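Local coordinates for probable signal peptide protein (Ralstonia solanacearum, PDB 2QGU) that binds a phospholipid and, as a member of the MlaC family, probably carries phospholipids across the periplasm between the outer and inner membranes, at residues V60-F74 against F101-L113. The protein carries 13 engineered substitutions. Sequence-based numbering, arbitrary orientation. Where two conformers were deposited one is given.
Sequences VFQLVDQKIVPRADF and FKSLLIRTYAGAL. Engineered in segment 101-113: Ser103 (natural residue Thr), Ile106 (natural residue Val). With PEF (di-palmitoyl-3-sn-phosphatidylethanolamine), chain B.
Ile106, an engineered residue, fills the angle between helix 57-67 and helix 91-114 by dividing its branches among three side chains. Its CG2 lies over one face of the Phe61 ring, 3.8 Å from the centroid and 21° off the ring normal, which qualifies as a CH-pi contact; the same methyl also touches Val60 CG1. The other branch, with CG1 anti to the carbonyl carbon, brings CD1 tip to tip with Val64, 3.7 Å from its CG1. Farther along helix 91-114, Ala110 CB and Leu113 CD1 pack on the same Val60 CG1.

Polar atoms line one edge of Phe61: the engineered Ser103 OG sits in the ring plane, 3.8 Å from CZ. That hydroxyl accepts a bond from Arg107 NE, lying in the guanidinium plane, and is also hydrogen-bonded to Asn202 of helix 191-206. Lys102, extended along its whole length, crosses Asp65 at about a right angle, and Lys102 NZ lies 2.5 Å from Asp65 OD1, a short salt bridge that uses the syn lone pair of that oxygen.

Beyond the turn, Phe74 CE2 approaches Lys102 CB at 3.6 Å, while Leu105 CD1 meets the Phe74 ring edge. Phe74 CZ stands over one face of Phe101, with the planes inclined at 43°; Phe101 in turn meets Tyr177 and Phe181 of helix 173-188.

The short helical segments cross at 114° with axes 10.4 Å apart, and lipid touches the inner side of this junction: Val64 CG1, Leu105 CB and Phe74 CD1 contact one palmitoyl chain, the last at 3.7 Å from PEF C24. The arrangement is thus a helical wall of the acyl-chain pocket in an MlaC-family phospholipid-binding protein.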
loop_
_atom_site.group_PDB
_atom_site.type_symbol
_atom_site.label_atom_id
_atom_site.label_comp_id
_atom_site.label_asym_id
_atom_site.label_seq_id
_atom_site.Cartn_x
_atom_site.Cartn_y
_atom_site.Cartn_z
ATOM N N VAL A 60 -12.841 1.873 -6.623
ATOM C CA VAL A 60 -11.718 1.969 -5.680
ATOM C C VAL A 60 -10.491 1.249 -6.252
ATOM O O VAL A 60 -9.372 1.758 -6.179
ATOM C CB VAL A 60 -12.081 1.418 -4.277
ATOM C CG1 VAL A 60 -10.866 1.390 -3.382
ATOM C CG2 VAL A 60 -13.157 2.267 -3.634
ATOM N N PHE A 61 -10.702 0.064 -6.826
ATOM C CA PHE A 61 -9.614 -0.635 -7.505
ATOM C C PHE A 61 -9.027 0.217 -8.628
ATOM O O PHE A 61 -7.815 0.310 -8.770
ATOM C CB PHE A 61 -10.082 -1.990 -8.055
ATOM C CG PHE A 61 -9.951 -3.126 -7.078
ATOM C CD1 PHE A 61 -8.955 -4.087 -7.242
ATOM C CD2 PHE A 61 -10.825 -3.243 -6.004
ATOM C CE1 PHE A 61 -8.829 -5.147 -6.349
ATOM C CE2 PHE A 61 -10.705 -4.304 -5.092
ATOM C CZ PHE A 61 -9.705 -5.254 -5.274
ATOM N N GLN A 62 -9.897 0.841 -9.416
ATOM C CA GLN A 62 -9.458 1.695 -10.516
ATOM C C GLN A 62 -8.696 2.929 -10.010
ATOM O O GLN A 62 -7.686 3.315 -10.604
ATOM C CB GLN A 62 -10.637 2.056 -11.428
ATOM C CG GLN A 62 -11.179 0.829 -12.183
ATOM C CD GLN A 62 -12.572 1.021 -12.757
ATOM O OE1 GLN A 62 -13.315 1.913 -12.353
ATOM N NE2 GLN A 62 -12.934 0.159 -13.706
ATOM N N LEU A 63 -9.159 3.508 -8.902
ATOM C CA LEU A 63 -8.453 4.606 -8.224
ATOM C C LEU A 63 -7.031 4.212 -7.855
ATOM O O LEU A 63 -6.080 4.960 -8.109
ATOM C CB LEU A 63 -9.213 5.043 -6.963
ATOM C CG LEU A 63 -8.529 5.988 -5.961
ATOM C CD1 LEU A 63 -8.567 7.427 -6.440
ATOM C CD2 LEU A 63 -9.184 5.888 -4.598
ATOM N N VAL A 64 -6.886 3.035 -7.259
ATOM C CA VAL A 64 -5.574 2.547 -6.849
ATOM C C VAL A 64 -4.682 2.314 -8.069
ATOM O O VAL A 64 -3.529 2.741 -8.089
ATOM C CB VAL A 64 -5.685 1.285 -5.960
ATOM C CG1 VAL A 64 -4.306 0.680 -5.706
ATOM C CG2 VAL A 64 -6.362 1.633 -4.634
ATOM N N ASP A 65 -5.224 1.662 -9.094
ATOM C CA ASP A 65 -4.462 1.394 -10.310
ATOM C C ASP A 65 -4.002 2.658 -11.021
ATOM O O ASP A 65 -2.884 2.715 -11.533
ATOM C CB ASP A 65 -5.275 0.529 -11.268
ATOM C CG ASP A 65 -5.270 -0.923 -10.872
ATOM O OD1 ASP A 65 -4.391 -1.311 -10.074
ATOM O OD2 ASP A 65 -6.136 -1.673 -11.364
ATOM N N GLN A 66 -4.856 3.674 -11.049
ATOM C CA GLN A 66 -4.551 4.883 -11.808
ATOM C C GLN A 66 -3.762 5.919 -11.017
ATOM O O GLN A 66 -2.927 6.633 -11.579
ATOM C CB GLN A 66 -5.837 5.519 -12.333
ATOM C CG GLN A 66 -6.598 4.673 -13.339
ATOM C CD GLN A 66 -8.047 5.100 -13.463
ATOM O OE1 GLN A 66 -8.416 6.218 -13.090
ATOM N NE2 GLN A 66 -8.883 4.203 -13.980
ATOM N N LYS A 67 -4.035 6.016 -9.718
ATOM C CA LYS A 67 -3.506 7.120 -8.915
ATOM C C LYS A 67 -2.417 6.707 -7.928
ATOM O O LYS A 67 -1.677 7.565 -7.445
ATOM C CB LYS A 67 -4.631 7.851 -8.169
ATOM C CG LYS A 67 -5.857 8.241 -9.015
ATOM C CD LYS A 67 -5.503 9.092 -10.221
ATOM C CE LYS A 67 -6.746 9.359 -11.066
ATOM N NZ LYS A 67 -6.440 10.183 -12.272
ATOM N N ILE A 68 -2.311 5.413 -7.632
ATOM C CA ILE A 68 -1.296 4.939 -6.675
ATOM C C ILE A 68 -0.216 4.082 -7.330
ATOM O O ILE A 68 0.979 4.363 -7.181
ATOM C CB ILE A 68 -1.934 4.222 -5.462
ATOM C CG1 ILE A 68 -2.803 5.210 -4.680
ATOM C CG2 ILE A 68 -0.856 3.628 -4.535
ATOM C CD1 ILE A 68 -3.657 4.564 -3.598
ATOM N N VAL A 69 -0.640 3.057 -8.064
ATOM C CA VAL A 69 0.275 2.103 -8.710
ATOM C C VAL A 69 1.426 2.751 -9.514
ATOM O O VAL A 69 2.582 2.335 -9.355
ATOM C CB VAL A 69 -0.511 1.037 -9.542
ATOM C CG1 VAL A 69 0.404 0.264 -10.487
ATOM C CG2 VAL A 69 -1.225 0.084 -8.612
ATOM N N PRO A 70 1.129 3.764 -10.362
ATOM C CA PRO A 70 2.229 4.392 -11.112
ATOM C C PRO A 70 3.296 5.071 -10.237
ATOM O O PRO A 70 4.390 5.373 -10.726
ATOM C CB PRO A 70 1.514 5.439 -11.978
ATOM C CG PRO A 70 0.096 4.972 -12.057
ATOM C CD PRO A 70 -0.168 4.371 -10.716
ATOM N N ARG A 71 2.975 5.311 -8.965
ATOM C CA ARG A 71 3.905 5.956 -8.039
ATOM C C ARG A 71 4.397 5.001 -6.959
ATOM O O ARG A 71 4.992 5.432 -5.973
ATOM C CB ARG A 71 3.252 7.179 -7.385
ATOM C CG ARG A 71 2.731 8.215 -8.369
ATOM C CD ARG A 71 3.841 8.786 -9.232
ATOM N NE ARG A 71 3.309 9.669 -10.264
ATOM C CZ ARG A 71 4.021 10.143 -11.281
ATOM N NH1 ARG A 71 5.303 9.816 -11.409
ATOM N NH2 ARG A 71 3.451 10.941 -12.174
ATOM N N ALA A 72 4.149 3.711 -7.150
ATOM C CA ALA A 72 4.469 2.706 -6.148
ATOM C C ALA A 72 5.286 1.569 -6.748
ATOM O O ALA A 72 5.320 1.394 -7.967
ATOM C CB ALA A 72 3.186 2.165 -5.516
ATOM N N ASP A 73 5.949 0.810 -5.881
ATOM C CA ASP A 73 6.634 -0.416 -6.279
ATOM C C ASP A 73 6.107 -1.546 -5.407
ATOM O O ASP A 73 6.756 -1.976 -4.439
ATOM C CB ASP A 73 8.155 -0.266 -6.151
ATOM C CG ASP A 73 8.919 -1.492 -6.646
ATOM O OD1 ASP A 73 8.289 -2.487 -7.076
ATOM O OD2 ASP A 73 10.164 -1.453 -6.598
ATOM N N PHE A 74 4.915 -2.018 -5.756
ATOM C CA PHE A 74 4.259 -3.043 -4.957
ATOM C C PHE A 74 4.921 -4.419 -5.086
ATOM O O PHE A 74 4.761 -5.267 -4.206
ATOM C CB PHE A 74 2.752 -3.111 -5.231
ATOM C CG PHE A 74 1.994 -3.841 -4.162
ATOM C CD1 PHE A 74 1.816 -3.274 -2.904
ATOM C CD2 PHE A 74 1.485 -5.108 -4.398
ATOM C CE1 PHE A 74 1.133 -3.946 -1.900
ATOM C CE2 PHE A 74 0.794 -5.790 -3.397
ATOM C CZ PHE A 74 0.620 -5.208 -2.144
ATOM N N PHE A 101 -2.279 -10.156 -2.663
ATOM C CA PHE A 101 -1.879 -9.230 -1.602
ATOM C C PHE A 101 -2.402 -7.814 -1.901
ATOM O O PHE A 101 -2.983 -7.163 -1.027
ATOM C CB PHE A 101 -0.347 -9.292 -1.464
ATOM C CG PHE A 101 0.244 -8.478 -0.332
ATOM C CD1 PHE A 101 -0.474 -8.166 0.822
ATOM C CD2 PHE A 101 1.578 -8.084 -0.415
ATOM C CE1 PHE A 101 0.122 -7.427 1.848
ATOM C CE2 PHE A 101 2.180 -7.349 0.602
ATOM C CZ PHE A 101 1.454 -7.024 1.734
ATOM N N LYS A 102 -2.245 -7.366 -3.146
ATOM C CA LYS A 102 -2.785 -6.071 -3.573
ATOM C C LYS A 102 -4.301 -6.011 -3.370
ATOM O O LYS A 102 -4.822 -5.056 -2.800
ATOM C CB LYS A 102 -2.420 -5.796 -5.024
ATOM C CG LYS A 102 -2.997 -4.514 -5.584
ATOM C CD LYS A 102 -2.570 -4.334 -7.028
ATOM C CE LYS A 102 -3.420 -3.298 -7.721
ATOM N NZ LYS A 102 -3.291 -3.435 -9.200
ATOM N N SER A 103 -5.009 -7.037 -3.833
ATOM C CA SER A 103 -6.453 -7.103 -3.634
ATOM C C SER A 103 -6.832 -7.071 -2.152
ATOM O O SER A 103 -7.773 -6.379 -1.769
ATOM C CB SER A 103 -7.018 -8.354 -4.312
ATOM O OG SER A 103 -8.373 -8.568 -3.946
ATOM N N LEU A 104 -6.085 -7.815 -1.335
ATOM C CA LEU A 104 -6.302 -7.879 0.110
ATOM C C LEU A 104 -6.216 -6.495 0.754
ATOM O O LEU A 104 -7.078 -6.115 1.548
ATOM C CB LEU A 104 -5.292 -8.851 0.744
ATOM C CG LEU A 104 -5.135 -8.980 2.265
ATOM C CD1 LEU A 104 -6.378 -9.552 2.906
ATOM C CD2 LEU A 104 -3.935 -9.851 2.599
ATOM N N LEU A 105 -5.183 -5.741 0.392
ATOM C CA LEU A 105 -4.993 -4.384 0.911
ATOM C C LEU A 105 -6.056 -3.403 0.423
ATOM O O LEU A 105 -6.576 -2.618 1.211
ATOM C CB LEU A 105 -3.592 -3.860 0.592
ATOM C CG LEU A 105 -2.432 -4.597 1.262
ATOM C CD1 LEU A 105 -1.131 -3.924 0.851
ATOM C CD2 LEU A 105 -2.576 -4.608 2.787
ATOM N N ILE A 106 -6.387 -3.452 -0.868
ATOM C CA ILE A 106 -7.395 -2.543 -1.406
ATOM C C ILE A 106 -8.733 -2.799 -0.707
ATOM O O ILE A 106 -9.390 -1.861 -0.256
ATOM C CB ILE A 106 -7.538 -2.647 -2.950
ATOM C CG1 ILE A 106 -6.228 -2.263 -3.648
ATOM C CG2 ILE A 106 -8.687 -1.761 -3.446
ATOM C CD1 ILE A 106 -6.248 -2.473 -5.160
ATOM N N ARG A 107 -9.125 -4.066 -0.592
ATOM C CA ARG A 107 -10.376 -4.423 0.077
ATOM C C ARG A 107 -10.392 -4.033 1.557
ATOM O O ARG A 107 -11.429 -3.642 2.087
ATOM C CB ARG A 107 -10.669 -5.917 -0.089
ATOM C CG ARG A 107 -10.947 -6.317 -1.524
ATOM C CD ARG A 107 -11.030 -7.842 -1.685
ATOM N NE ARG A 107 -11.242 -8.186 -3.091
ATOM C CZ ARG A 107 -12.431 -8.228 -3.686
ATOM N NH1 ARG A 107 -13.534 -7.958 -2.999
ATOM N NH2 ARG A 107 -12.517 -8.536 -4.974
ATOM N N THR A 108 -9.235 -4.128 2.207
ATOM C CA THR A 108 -9.093 -3.743 3.613
ATOM C C THR A 108 -9.317 -2.238 3.812
ATOM O O THR A 108 -9.975 -1.822 4.772
ATOM C CB THR A 108 -7.707 -4.170 4.164
ATOM O OG1 THR A 108 -7.602 -5.601 4.109
ATOM C CG2 THR A 108 -7.512 -3.724 5.614
ATOM N N TYR A 109 -8.776 -1.428 2.902
ATOM C CA TYR A 109 -8.803 0.019 3.077
ATOM C C TYR A 109 -9.845 0.728 2.228
ATOM O O TYR A 109 -9.941 1.953 2.257
ATOM C CB TYR A 109 -7.398 0.609 2.869
ATOM C CG TYR A 109 -6.428 0.100 3.909
ATOM C CD1 TYR A 109 -6.543 0.486 5.244
ATOM C CD2 TYR A 109 -5.408 -0.785 3.566
ATOM C CE1 TYR A 109 -5.674 0.002 6.208
ATOM C CE2 TYR A 109 -4.528 -1.266 4.525
ATOM C CZ TYR A 109 -4.665 -0.870 5.839
ATOM O OH TYR A 109 -3.792 -1.361 6.789
ATOM N N ALA A 110 -10.655 -0.043 1.507
ATOM C CA ALA A 110 -11.660 0.542 0.617
ATOM C C ALA A 110 -12.654 1.421 1.370
ATOM O O ALA A 110 -13.060 2.467 0.862
ATOM C CB ALA A 110 -12.398 -0.545 -0.144
ATOM N N GLY A 111 -13.050 0.993 2.567
ATOM C CA GLY A 111 -13.960 1.780 3.397
ATOM C C GLY A 111 -13.384 3.128 3.793
ATOM O O GLY A 111 -14.058 4.160 3.675
ATOM N N ALA A 112 -12.135 3.122 4.251
ATOM C CA ALA A 112 -11.460 4.346 4.662
ATOM C C ALA A 112 -11.338 5.323 3.498
ATOM O O ALA A 112 -11.536 6.524 3.667
ATOM C CB ALA A 112 -10.089 4.034 5.250
ATOM N N LEU A 113 -11.019 4.807 2.314
ATOM C CA LEU A 113 -10.905 5.660 1.137
ATOM C C LEU A 113 -12.255 6.250 0.733
ATOM O O LEU A 113 -12.352 7.448 0.472
ATOM C CB LEU A 113 -10.272 4.896 -0.026
ATOM C CG LEU A 113 -8.804 4.521 0.189
ATOM C CD1 LEU A 113 -8.340 3.544 -0.874
ATOM C CD2 LEU A 113 -7.925 5.777 0.212
HETATM C C2 PEF B . -9.352 6.150 8.764
HETATM C C1 PEF B . -10.187 6.158 10.043
HETATM N N PEF B . -15.184 3.930 12.351
HETATM C C3 PEF B . -9.424 7.514 8.107
HETATM C C4 PEF B . -12.888 4.032 11.504
HETATM C C5 PEF B . -13.824 3.404 12.533
HETATM C C10 PEF B . -7.648 4.553 8.727
HETATM C C11 PEF B . -6.172 4.179 8.721
HETATM C C12 PEF B . -5.454 4.906 7.584
HETATM C C13 PEF B . -5.885 4.299 6.252
HETATM C C14 PEF B . -5.006 4.777 5.112
HETATM C C15 PEF B . -5.428 4.088 3.817
HETATM C C16 PEF B . -4.377 4.293 2.730
HETATM C C17 PEF B . -4.634 3.377 1.538
HETATM C C18 PEF B . -3.950 2.022 1.734
HETATM C C19 PEF B . -3.295 1.555 0.437
HETATM C C20 PEF B . -4.300 0.801 -0.438
HETATM C C21 PEF B . -3.668 0.396 -1.767
HETATM C C22 PEF B . -2.756 -0.817 -1.588
HETATM C C23 PEF B . -2.313 -1.377 -2.939
HETATM C C24 PEF B . -0.945 -0.832 -3.344
HETATM C C25 PEF B . -0.747 -0.921 -4.855
HETATM C C30 PEF B . -8.474 8.780 6.406
HETATM C C31 PEF B . -7.767 9.102 5.237
HETATM C C32 PEF B . -7.413 8.047 4.406
HETATM C C33 PEF B . -6.910 8.571 3.046
HETATM C C34 PEF B . -5.379 8.519 2.916
HETATM C C35 PEF B . -4.922 8.318 1.458
HETATM C C36 PEF B . -3.590 7.896 1.395
HETATM C C37 PEF B . -3.188 7.530 0.106
HETATM C C38 PEF B . -1.851 7.118 0.104
HETATM C C39 PEF B . -1.398 6.557 -1.251
HETATM C C40 PEF B . -0.025 5.861 -1.159
HETATM C C41 PEF B . -0.163 4.377 -0.771
HETATM C C42 PEF B . 1.070 3.564 -1.180
HETATM C C43 PEF B . 1.145 2.236 -0.414
HETATM C C44 PEF B . 2.312 1.369 -0.902
HETATM C C45 PEF B . 2.388 0.047 -0.135
HETATM O O4 PEF B . -8.494 3.711 8.413
HETATM O O5 PEF B . -8.777 9.722 7.132
HETATM O O2 PEF B . -7.985 5.829 9.077
HETATM O O3 PEF B . -8.832 7.509 6.783
HETATM O O1P PEF B . -12.394 7.849 11.403
HETATM O O2P PEF B . -14.009 6.369 10.082
HETATM O O3P PEF B . -11.575 6.150 9.699
HETATM O O4P PEF B . -12.602 5.391 11.878
HETATM P P PEF B . -12.712 6.550 10.760
#